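Local coordinates for protein putative acetyltransferase Ta0821 (Thermoplasma acidophilum DSM 1728, PDB 3C26) that probably acts as an acyltransferase of the GNAT family, moving an acyl group other than an aminoacyl group onto an acceptor that is not known, at residues G214-N220 with R238-R244; P147-F151 with Y253-L259; A160-V164 with Y207-Y211. All coordinates share one frame; numbering follows the deposited sequence.

Interaction 1. Residues G214-N220 with R238-R244; sequences GIDLFVN and RITFYVR
Phe-218 and Tyr-242 lie ring over ring in an offset stack, their planes 8° apart and their centroids separated by 4.5 Å. The tip of the phenylalanine, CZ, hangs over the tyrosine's rim, 3.7 Å from Tyr-242 CD1, while Tyr-242 CB returns the contact over the Phe-218 face. Paired across the parallel strands and sharing CG anti to the carbonyl carbon (chi1 -74° and -63°), the two rings leave side by side. On the other face of the sheet Leu-217 CD1 meets Ile-239 CG2 at 3.7 Å and also makes a CH-pi contact over the Phe-241 ring. Backbone bonds set this parallel register, among them Tyr-242 N to Leu-217 O at 2.8 Å. A water gathers Asp-216 OD1, Thr-240 OG1 and Arg-238 O, while Thr-44 bonds both Asp-216 and the Tyr-242 hydroxyl. At the far end Arg-244 comes side-on to Asn-220 O, with NE at 2.9 Å and NH2 at 3.2 Å from that oxygen, which lies in the guanidinium plane; Glu-144, Tyr-181 and the Cys-174 carbonyl hold its outer nitrogens. A leucine in place of Arg-244 would probably leave Asn-220 O without its two donors and the Glu-144 carboxylate without its salt-bridge mate. Helix 225-232, which links the two strands, packs on Leu-217 and Phe-241, and strands 204-211 and 141-153 flank the pair on either side.

Interaction 2. Residues P147-F151 with Y253-L259; sequences PIYTF and YVPASSL. With EDO (1,2-ethanediol), chain H.
Pro-255 is the bump of this contact, and the hollow that receives it is built from three consecutive residues of 147-151. Its CG presses on Pro-147 CB at 3.4 Å, tighter than ordinary van der Waals contact; its CB lies against Ile-148 O and above the rim of one face of the Tyr-149 ring. With CG anti to the carbonyl carbon (chi1 -53°), Tyr-149 brings its ring down beside the loop, and there the Tyr-253 carbonyl oxygen meets the ring edge, 3.6 Å from Tyr-149 CE2. A water joins that same oxygen to the Tyr-149 hydroxyl. In this GNAT-family protein the last strand, 258-265, slots antiparallel between strands 119-125 and 141-153; Pro-147 and Ser-258 form a non-hydrogen-bonded pair, with Ser-258 CB tucked 3.6 Å from Pro-147 CA. Next to it, Ile-148 N donates to Ser-257 O at 3.0 Å, and a second water spans Ile-148 O and Ser-257 N. Farther out, Phe-151 drives its edge into the face of Tyr-253, planes 80° apart, its CZ touching Tyr-253 CZ at 4.1 Å. The second subunit packs here too, its own Phe-151 on Tyr-253 and its own Tyr-253 on Phe-151. Beside Ala-256 an ethanediol, probably from the crystallisation liquor, donates from O1 to Ala-256 O at 2.7 Å, and Ser-126 also bonds it.

Interaction 3. Residues A160-V164 with Y207-Y211; sequences ALKPV and YFDIY
Leu-161 sits with its branch point over the face of the Phe-208 ring, and this one pair carries most of the contact. Phe-208 belongs to strand 204-211, the first arm of a beta hairpin whose second arm is strand 214-221, whereas Leu-161 sits in an irregular loop that leads into strand 164-168. The two side chains run past each other in opposite directions, so the branched leucine end and the ring overlap broadly. Leu-161 CG stands above the centre of the ring, 3.9 Å from its centroid and only 8° off the normal, in a well-formed CH-pi contact. The CD2 branch reaches back toward the root of the ring and touches Phe-208 CD1 at 3.5 Å and Phe-208 CG at 3.6 Å. With CG anti to the backbone N (chi1 -168°), Leu-161 extends toward the strand, and Phe-208, its CG between the backbone N and the carbonyl carbon (chi1 67°), turns a ring face to meet it.

Ile-210, two residues farther along the strand, also faces the loop and offers CG1 to Leu-161 CD2 at 4.3 Å, a looser touch at a more exposed place. Between these two, Asp-209 points away from the loop, as strand alternation requires, and forms a salt bridge with Lys-51 of helix 45-58. Leu-161 is buried with further help from Ile-215 and Leu-217 on the hairpin's second arm, from Ile-199 and from Met-235, and Ile-199 also touches Phe-208. Leu-161 and Pro-163 thus fasten this part of the loop to strand 204-211 by apolar packing. Beyond the leucine, Pro-163 meets the far end of the ring, its N lying near the ring plane, 4.0 Å from Phe-208 CZ.

How the interactions relate
The three contacts are linked through the neighbouring strands 141-153, 237-243, 214-221 and 204-211. Interactions 1 and 2 meet where strands 237-243 and 141-153 run antiparallel: Phe-151 N is 2.7 Å from Ile-239 O and Tyr-149 N is 2.9 Å from Phe-241 O, probable hydrogen bonds, while Ile-148 CG1 packs on Tyr-242 CD2. On the far side of interaction 1, Phe-218 N lies 2.7 Å from Tyr-207 O, coupling it to interaction 3. Both neighbours have centres about 10 Å from that of interaction 1; the centres of interactions 2 and 3 are about 20 Å apart, and their nearest atoms about 8 Å apart. Interaction 2 adds the subunit interface and an ethanediol, which identifies no active site.

Interaction 1. Residues G214-N220 with R238-R244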
loop_
_atom_site.group_PDB
_atom_site.type_symbol
_atom_site.label_atom_id
_atom_site.label_comp_id
_atom_site.label_asym_id
_atom_site.label_seq_id
_atom_site.Cartn_x
_atom_site.Cartn_y
_atom_site.Cartn_z
ATOM N N GLY A 214 9.570 2.620 18.436
ATOM C CA GLY A 214 9.885 1.498 17.539
ATOM C C GLY A 214 11.322 1.363 17.126
ATOM O O GLY A 214 12.211 1.956 17.723
ATOM N N ILE A 215 11.522 0.557 16.073
ATOM C CA ILE A 215 12.847 0.238 15.553
ATOM C C ILE A 215 12.747 -0.056 14.089
ATOM O O ILE A 215 11.818 -0.722 13.631
ATOM C CB ILE A 215 13.492 -1.023 16.232
ATOM C CG1 ILE A 215 13.440 -0.936 17.756
ATOM C CG2 ILE A 215 14.945 -1.238 15.776
ATOM C CD1 ILE A 215 13.703 -2.272 18.462
ATOM N N ASP A 216 13.663 0.548 13.340
ATOM C CA ASP A 216 13.804 0.274 11.932
ATOM C C ASP A 216 15.073 -0.560 11.732
ATOM O O ASP A 216 16.099 -0.282 12.353
ATOM C CB ASP A 216 13.969 1.589 11.115
ATOM C CG ASP A 216 12.736 2.513 11.148
ATOM O OD1 ASP A 216 11.586 2.049 11.141
ATOM O OD2 ASP A 216 12.926 3.742 11.149
ATOM N N LEU A 217 14.967 -1.585 10.883
ATOM C CA LEU A 217 16.064 -2.445 10.498
ATOM C C LEU A 217 16.166 -2.524 9.005
ATOM O O LEU A 217 15.199 -2.827 8.325
ATOM C CB LEU A 217 15.934 -3.876 11.113
ATOM C CG LEU A 217 15.739 -3.854 12.655
ATOM C CD1 LEU A 217 14.263 -3.890 13.055
ATOM C CD2 LEU A 217 16.495 -5.023 13.313
ATOM N N PHE A 218 17.344 -2.215 8.496
ATOM C CA PHE A 218 17.644 -2.318 7.085
ATOM C C PHE A 218 18.492 -3.556 6.817
ATOM O O PHE A 218 19.679 -3.629 7.150
ATOM C CB PHE A 218 18.391 -1.095 6.599
ATOM C CG PHE A 218 17.561 0.094 6.470
ATOM C CD1 PHE A 218 17.113 0.776 7.591
ATOM C CD2 PHE A 218 17.154 0.526 5.214
ATOM C CE1 PHE A 218 16.326 1.895 7.456
ATOM C CE2 PHE A 218 16.365 1.679 5.070
ATOM C CZ PHE A 218 15.939 2.339 6.179
ATOM N N VAL A 219 17.879 -4.533 6.182
ATOM C CA VAL A 219 18.553 -5.804 5.936
ATOM C C VAL A 219 19.210 -5.738 4.590
ATOM O O VAL A 219 18.583 -5.925 3.554
ATOM C CB VAL A 219 17.600 -6.968 6.026
ATOM C CG1 VAL A 219 18.359 -8.335 5.918
ATOM C CG2 VAL A 219 16.865 -6.867 7.339
ATOM N N ASN A 220 20.501 -5.464 4.650
ATOM C CA ASN A 220 21.370 -5.334 3.465
ATOM C C ASN A 220 21.888 -6.660 2.917
ATOM O O ASN A 220 22.245 -6.772 1.745
ATOM C CB ASN A 220 22.546 -4.425 3.798
ATOM C CG ASN A 220 22.124 -2.959 3.968
ATOM O OD1 ASN A 220 21.558 -2.379 3.052
ATOM N ND2 ASN A 220 22.385 -2.375 5.140
ATOM N N ARG A 238 6.659 -0.371 17.047
ATOM C CA ARG A 238 6.607 -0.595 15.636
ATOM C C ARG A 238 7.960 -1.087 15.090
ATOM O O ARG A 238 8.972 -0.382 15.143
ATOM C CB ARG A 238 6.178 0.648 14.897
ATOM C CG ARG A 238 5.986 0.404 13.373
ATOM C CD ARG A 238 5.618 1.740 12.698
ATOM N NE ARG A 238 5.309 1.554 11.283
ATOM C CZ ARG A 238 4.755 2.471 10.488
ATOM N NH1 ARG A 238 4.450 3.679 10.949
ATOM N NH2 ARG A 238 4.512 2.172 9.223
ATOM N N ILE A 239 7.950 -2.316 14.580
ATOM C CA ILE A 239 9.166 -2.935 14.019
ATOM C C ILE A 239 9.035 -3.052 12.515
ATOM O O ILE A 239 8.160 -3.758 12.005
ATOM C CB ILE A 239 9.498 -4.346 14.615
ATOM C CG1 ILE A 239 9.449 -4.316 16.132
ATOM C CG2 ILE A 239 10.881 -4.806 14.165
ATOM C CD1 ILE A 239 10.277 -3.180 16.757
ATOM N N THR A 240 9.928 -2.355 11.819
ATOM C CA THR A 240 9.916 -2.265 10.351
ATOM C C THR A 240 11.254 -2.682 9.750
ATOM O O THR A 240 12.348 -2.154 10.085
ATOM C CB THR A 240 9.582 -0.810 9.843
ATOM O OG1 THR A 240 8.469 -0.235 10.586
ATOM C CG2 THR A 240 9.281 -0.781 8.324
ATOM N N PHE A 241 11.130 -3.644 8.847
ATOM C CA PHE A 241 12.258 -4.158 8.093
ATOM C C PHE A 241 12.178 -3.674 6.693
ATOM O O PHE A 241 11.156 -3.812 6.030
ATOM C CB PHE A 241 12.265 -5.678 8.049
ATOM C CG PHE A 241 12.346 -6.323 9.400
ATOM C CD1 PHE A 241 11.193 -6.517 10.149
ATOM C CD2 PHE A 241 13.568 -6.722 9.940
ATOM C CE1 PHE A 241 11.246 -7.103 11.379
ATOM C CE2 PHE A 241 13.614 -7.320 11.193
ATOM C CZ PHE A 241 12.466 -7.518 11.900
ATOM N N TYR A 242 13.304 -3.093 6.273
ATOM C CA TYR A 242 13.538 -2.693 4.892
ATOM C C TYR A 242 14.538 -3.702 4.389
ATOM O O TYR A 242 15.677 -3.719 4.817
ATOM C CB TYR A 242 14.080 -1.285 4.831
ATOM C CG TYR A 242 13.135 -0.214 5.354
ATOM C CD1 TYR A 242 13.073 0.109 6.700
ATOM C CD2 TYR A 242 12.351 0.493 4.490
ATOM C CE1 TYR A 242 12.263 1.102 7.149
ATOM C CE2 TYR A 242 11.533 1.507 4.924
ATOM C CZ TYR A 242 11.475 1.803 6.255
ATOM O OH TYR A 242 10.599 2.779 6.668
ATOM N N VAL A 243 14.075 -4.579 3.515
ATOM C CA VAL A 243 14.853 -5.743 3.078
ATOM C C VAL A 243 15.245 -5.662 1.621
ATOM O O VAL A 243 14.440 -5.371 0.787
ATOM C CB VAL A 243 14.084 -7.063 3.350
ATOM C CG1 VAL A 243 14.943 -8.280 3.019
ATOM C CG2 VAL A 243 13.654 -7.149 4.806
ATOM N N ARG A 244 16.529 -5.874 1.349
ATOM C CA ARG A 244 17.017 -5.767 0.004
ATOM C C ARG A 244 16.240 -6.735 -0.888
ATOM O O ARG A 244 16.034 -7.888 -0.550
ATOM C CB ARG A 244 18.543 -5.986 -0.084
ATOM C CG ARG A 244 19.095 -5.672 -1.504
ATOM C CD ARG A 244 20.485 -6.203 -1.709
ATOM N NE ARG A 244 21.480 -5.674 -0.783
ATOM C CZ ARG A 244 22.204 -4.573 -0.957
ATOM N NH1 ARG A 244 22.031 -3.795 -1.991
ATOM N NH2 ARG A 244 23.094 -4.243 -0.051
HETATM O O HOH W 1 9.661 1.166 12.728
#

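Interaction 2. Residues P147-F151 with Y253-L259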
loop_
_atom_site.group_PDB
_atom_site.type_symbol
_atom_site.label_atom_id
_atom_site.label_comp_id
_atom_site.label_asym_id
_atom_site.label_seq_id
_atom_site.Cartn_x
_atom_site.Cartn_y
_atom_site.Cartn_z
ATOM N N PRO A 147 11.902 -3.817 -0.280
ATOM C CA PRO A 147 10.547 -4.086 0.163
ATOM C C PRO A 147 10.418 -3.886 1.667
ATOM O O PRO A 147 11.347 -4.155 2.410
ATOM C CB PRO A 147 10.343 -5.554 -0.206
ATOM C CG PRO A 147 11.211 -5.812 -1.259
ATOM C CD PRO A 147 12.413 -4.905 -1.126
ATOM N N ILE A 148 9.259 -3.383 2.084
ATOM C CA ILE A 148 8.998 -2.982 3.483
ATOM C C ILE A 148 8.036 -3.916 4.210
ATOM O O ILE A 148 6.965 -4.177 3.728
ATOM C CB ILE A 148 8.365 -1.601 3.508
ATOM C CG1 ILE A 148 9.299 -0.527 2.898
ATOM C CG2 ILE A 148 8.004 -1.219 4.954
ATOM C CD1 ILE A 148 8.623 0.865 2.665
ATOM N N TYR A 149 8.437 -4.399 5.374
ATOM C CA TYR A 149 7.658 -5.338 6.204
ATOM C C TYR A 149 7.485 -4.751 7.556
ATOM O O TYR A 149 8.460 -4.525 8.258
ATOM C CB TYR A 149 8.393 -6.682 6.353
ATOM C CG TYR A 149 8.782 -7.262 5.032
ATOM C CD1 TYR A 149 9.910 -6.807 4.361
ATOM C CD2 TYR A 149 7.968 -8.214 4.400
ATOM C CE1 TYR A 149 10.255 -7.309 3.098
ATOM C CE2 TYR A 149 8.291 -8.696 3.169
ATOM C CZ TYR A 149 9.460 -8.257 2.526
ATOM O OH TYR A 149 9.771 -8.747 1.270
ATOM N N THR A 150 6.237 -4.478 7.919
ATOM C CA THR A 150 5.927 -3.848 9.186
ATOM C C THR A 150 5.254 -4.829 10.110
ATOM O O THR A 150 4.339 -5.548 9.734
ATOM C CB THR A 150 5.038 -2.563 9.060
ATOM O OG1 THR A 150 5.629 -1.596 8.181
ATOM C CG2 THR A 150 4.872 -1.888 10.420
ATOM N N PHE A 151 5.734 -4.828 11.344
ATOM C CA PHE A 151 5.282 -5.747 12.378
ATOM C C PHE A 151 4.837 -5.026 13.608
ATOM O O PHE A 151 5.274 -3.912 13.927
ATOM C CB PHE A 151 6.387 -6.753 12.737
ATOM C CG PHE A 151 6.685 -7.720 11.631
ATOM C CD1 PHE A 151 5.983 -8.893 11.524
ATOM C CD2 PHE A 151 7.618 -7.413 10.654
ATOM C CE1 PHE A 151 6.213 -9.763 10.463
ATOM C CE2 PHE A 151 7.857 -8.284 9.569
ATOM C CZ PHE A 151 7.168 -9.447 9.486
ATOM N N TYR A 253 5.983 -13.440 3.132
ATOM C CA TYR A 253 5.082 -12.307 3.026
ATOM C C TYR A 253 5.425 -11.564 1.772
ATOM O O TYR A 253 6.587 -11.413 1.432
ATOM C CB TYR A 253 5.266 -11.331 4.177
ATOM C CG TYR A 253 5.932 -11.926 5.361
ATOM C CD1 TYR A 253 7.321 -11.940 5.448
ATOM C CD2 TYR A 253 5.201 -12.495 6.382
ATOM C CE1 TYR A 253 7.968 -12.499 6.510
ATOM C CE2 TYR A 253 5.856 -13.063 7.473
ATOM C CZ TYR A 253 7.236 -13.052 7.524
ATOM O OH TYR A 253 7.904 -13.611 8.594
ATOM N N VAL A 254 4.391 -11.115 1.084
ATOM C CA VAL A 254 4.537 -10.262 -0.071
ATOM C C VAL A 254 4.226 -8.811 0.344
ATOM O O VAL A 254 3.084 -8.497 0.661
ATOM C CB VAL A 254 3.566 -10.665 -1.144
ATOM C CG1 VAL A 254 3.645 -9.715 -2.334
ATOM C CG2 VAL A 254 3.811 -12.107 -1.551
ATOM N N PRO A 255 5.238 -7.915 0.329
ATOM C CA PRO A 255 4.960 -6.549 0.722
ATOM C C PRO A 255 4.177 -5.770 -0.331
ATOM O O PRO A 255 4.225 -6.064 -1.517
ATOM C CB PRO A 255 6.355 -5.966 0.874
ATOM C CG PRO A 255 7.083 -6.605 -0.304
ATOM C CD PRO A 255 6.529 -8.015 -0.387
ATOM N N ALA A 256 3.450 -4.787 0.148
ATOM C CA ALA A 256 2.647 -3.928 -0.687
ATOM C C ALA A 256 3.499 -2.804 -1.220
ATOM O O ALA A 256 3.201 -2.223 -2.259
ATOM C CB ALA A 256 1.492 -3.367 0.085
ATOM N N SER A 257 4.602 -2.536 -0.561
ATOM C CA SER A 257 5.423 -1.462 -1.028
ATOM C C SER A 257 6.884 -1.612 -0.689
ATOM O O SER A 257 7.278 -2.482 0.053
ATOM C CB SER A 257 4.904 -0.131 -0.478
ATOM O OG SER A 257 5.236 0.017 0.891
ATOM N N SER A 258 7.657 -0.729 -1.282
ATOM C CA SER A 258 9.103 -0.736 -1.132
ATOM C C SER A 258 9.734 0.656 -1.093
ATOM O O SER A 258 9.132 1.673 -1.476
ATOM C CB SER A 258 9.777 -1.573 -2.236
ATOM O OG SER A 258 9.856 -0.936 -3.501
ATOM N N LEU A 259 10.933 0.672 -0.539
ATOM C CA LEU A 259 11.795 1.860 -0.571
ATOM C C LEU A 259 12.808 1.683 -1.690
ATOM O O LEU A 259 13.703 0.848 -1.637
ATOM C CB LEU A 259 12.521 2.108 0.752
ATOM C CG LEU A 259 13.217 3.478 0.803
ATOM C CD1 LEU A 259 12.157 4.588 0.787
ATOM C CD2 LEU A 259 14.110 3.594 2.021
HETATM C C1 EDO H . 1.965 -0.187 -4.103
HETATM O O1 EDO H . 1.959 0.116 -2.698
HETATM C C2 EDO H . 3.066 0.598 -4.789
HETATM O O2 EDO H . 4.242 -0.036 -4.336
HETATM O O HOH W 2 4.911 -2.954 2.248
HETATM O O HOH W 3 8.720 -10.872 0.082
#

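Interaction 3. Residues A160-V164 with Y207-Y211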
loop_
_atom_site.group_PDB
_atom_site.type_symbol
_atom_site.label_atom_id
_atom_site.label_comp_id
_atom_site.label_asym_id
_atom_site.label_seq_id
_atom_site.Cartn_x
_atom_site.Cartn_y
_atom_site.Cartn_z
ATOM N N ALA A 160 18.147 -5.362 23.923
ATOM C CA ALA A 160 18.090 -6.756 23.462
ATOM C C ALA A 160 18.486 -6.774 21.975
ATOM O O ALA A 160 18.664 -7.835 21.332
ATOM C CB ALA A 160 16.694 -7.331 23.689
ATOM N N LEU A 161 18.589 -5.558 21.447
ATOM C CA LEU A 161 19.142 -5.317 20.125
ATOM C C LEU A 161 20.458 -4.614 20.413
ATOM O O LEU A 161 20.514 -3.469 20.907
ATOM C CB LEU A 161 18.254 -4.446 19.244
ATOM C CG LEU A 161 18.672 -4.434 17.769
ATOM C CD1 LEU A 161 18.741 -5.812 17.201
ATOM C CD2 LEU A 161 17.697 -3.579 16.996
ATOM N N LYS A 162 21.506 -5.359 20.119
ATOM C CA LYS A 162 22.871 -4.950 20.362
ATOM C C LYS A 162 23.700 -5.140 19.081
ATOM O O LYS A 162 23.425 -6.028 18.283
ATOM C CB LYS A 162 23.425 -5.805 21.505
ATOM C CG LYS A 162 22.873 -5.449 22.890
ATOM C CD LYS A 162 23.876 -4.552 23.637
ATOM C CE LYS A 162 23.454 -4.238 25.079
ATOM N NZ LYS A 162 22.756 -2.918 25.201
ATOM N N PRO A 163 24.711 -4.292 18.880
ATOM C CA PRO A 163 25.501 -4.404 17.672
ATOM C C PRO A 163 26.398 -5.608 17.658
ATOM O O PRO A 163 26.854 -6.036 18.688
ATOM C CB PRO A 163 26.362 -3.149 17.727
ATOM C CG PRO A 163 26.535 -2.908 19.187
ATOM C CD PRO A 163 25.168 -3.174 19.724
ATOM N N VAL A 164 26.634 -6.148 16.468
ATOM C CA VAL A 164 27.591 -7.258 16.280
ATOM C C VAL A 164 28.677 -6.798 15.311
ATOM O O VAL A 164 28.430 -6.337 14.206
ATOM C CB VAL A 164 26.950 -8.532 15.801
ATOM C CG1 VAL A 164 28.033 -9.603 15.542
ATOM C CG2 VAL A 164 25.956 -8.998 16.824
ATOM N N TYR A 207 21.641 -2.781 9.383
ATOM C CA TYR A 207 21.697 -1.485 10.039
ATOM C C TYR A 207 20.380 -1.285 10.809
ATOM O O TYR A 207 19.304 -1.484 10.269
ATOM C CB TYR A 207 21.898 -0.363 9.017
ATOM C CG TYR A 207 21.856 0.973 9.698
ATOM C CD1 TYR A 207 22.977 1.516 10.295
ATOM C CD2 TYR A 207 20.651 1.651 9.826
ATOM C CE1 TYR A 207 22.908 2.744 10.954
ATOM C CE2 TYR A 207 20.569 2.842 10.493
ATOM C CZ TYR A 207 21.671 3.380 11.058
ATOM O OH TYR A 207 21.497 4.585 11.716
ATOM N N PHE A 208 20.487 -0.929 12.081
ATOM C CA PHE A 208 19.321 -0.677 12.908
ATOM C C PHE A 208 19.322 0.710 13.569
ATOM O O PHE A 208 20.361 1.298 13.828
ATOM C CB PHE A 208 19.093 -1.785 13.969
ATOM C CG PHE A 208 20.131 -1.844 15.019
ATOM C CD1 PHE A 208 20.027 -1.070 16.176
ATOM C CD2 PHE A 208 21.197 -2.707 14.891
ATOM C CE1 PHE A 208 21.017 -1.108 17.132
ATOM C CE2 PHE A 208 22.169 -2.735 15.837
ATOM C CZ PHE A 208 22.063 -1.951 16.983
ATOM N N ASP A 209 18.102 1.202 13.791
ATOM C CA ASP A 209 17.854 2.501 14.399
ATOM C C ASP A 209 16.656 2.378 15.331
ATOM O O ASP A 209 15.521 2.215 14.910
ATOM C CB ASP A 209 17.605 3.571 13.309
ATOM C CG ASP A 209 17.474 4.979 13.880
ATOM O OD1 ASP A 209 17.748 5.162 15.058
ATOM O OD2 ASP A 209 17.078 5.903 13.137
ATOM N N ILE A 210 16.981 2.353 16.614
ATOM C CA ILE A 210 16.010 2.273 17.692
ATOM C C ILE A 210 15.551 3.696 17.964
ATOM O O ILE A 210 16.376 4.615 18.123
ATOM C CB ILE A 210 16.661 1.775 18.970
ATOM C CG1 ILE A 210 17.194 0.355 18.768
ATOM C CG2 ILE A 210 15.700 1.923 20.169
ATOM C CD1 ILE A 210 17.906 -0.163 19.985
ATOM N N TYR A 211 14.240 3.889 18.033
ATOM C CA TYR A 211 13.721 5.239 18.270
ATOM C C TYR A 211 12.596 5.162 19.269
ATOM O O TYR A 211 12.295 4.075 19.757
ATOM C CB TYR A 211 13.289 5.914 16.955
ATOM C CG TYR A 211 12.203 5.170 16.178
ATOM C CD1 TYR A 211 10.859 5.428 16.417
ATOM C CD2 TYR A 211 12.520 4.239 15.217
ATOM C CE1 TYR A 211 9.875 4.764 15.747
ATOM C CE2 TYR A 211 11.526 3.537 14.545
ATOM C CZ TYR A 211 10.209 3.830 14.800
ATOM O OH TYR A 211 9.196 3.171 14.149
#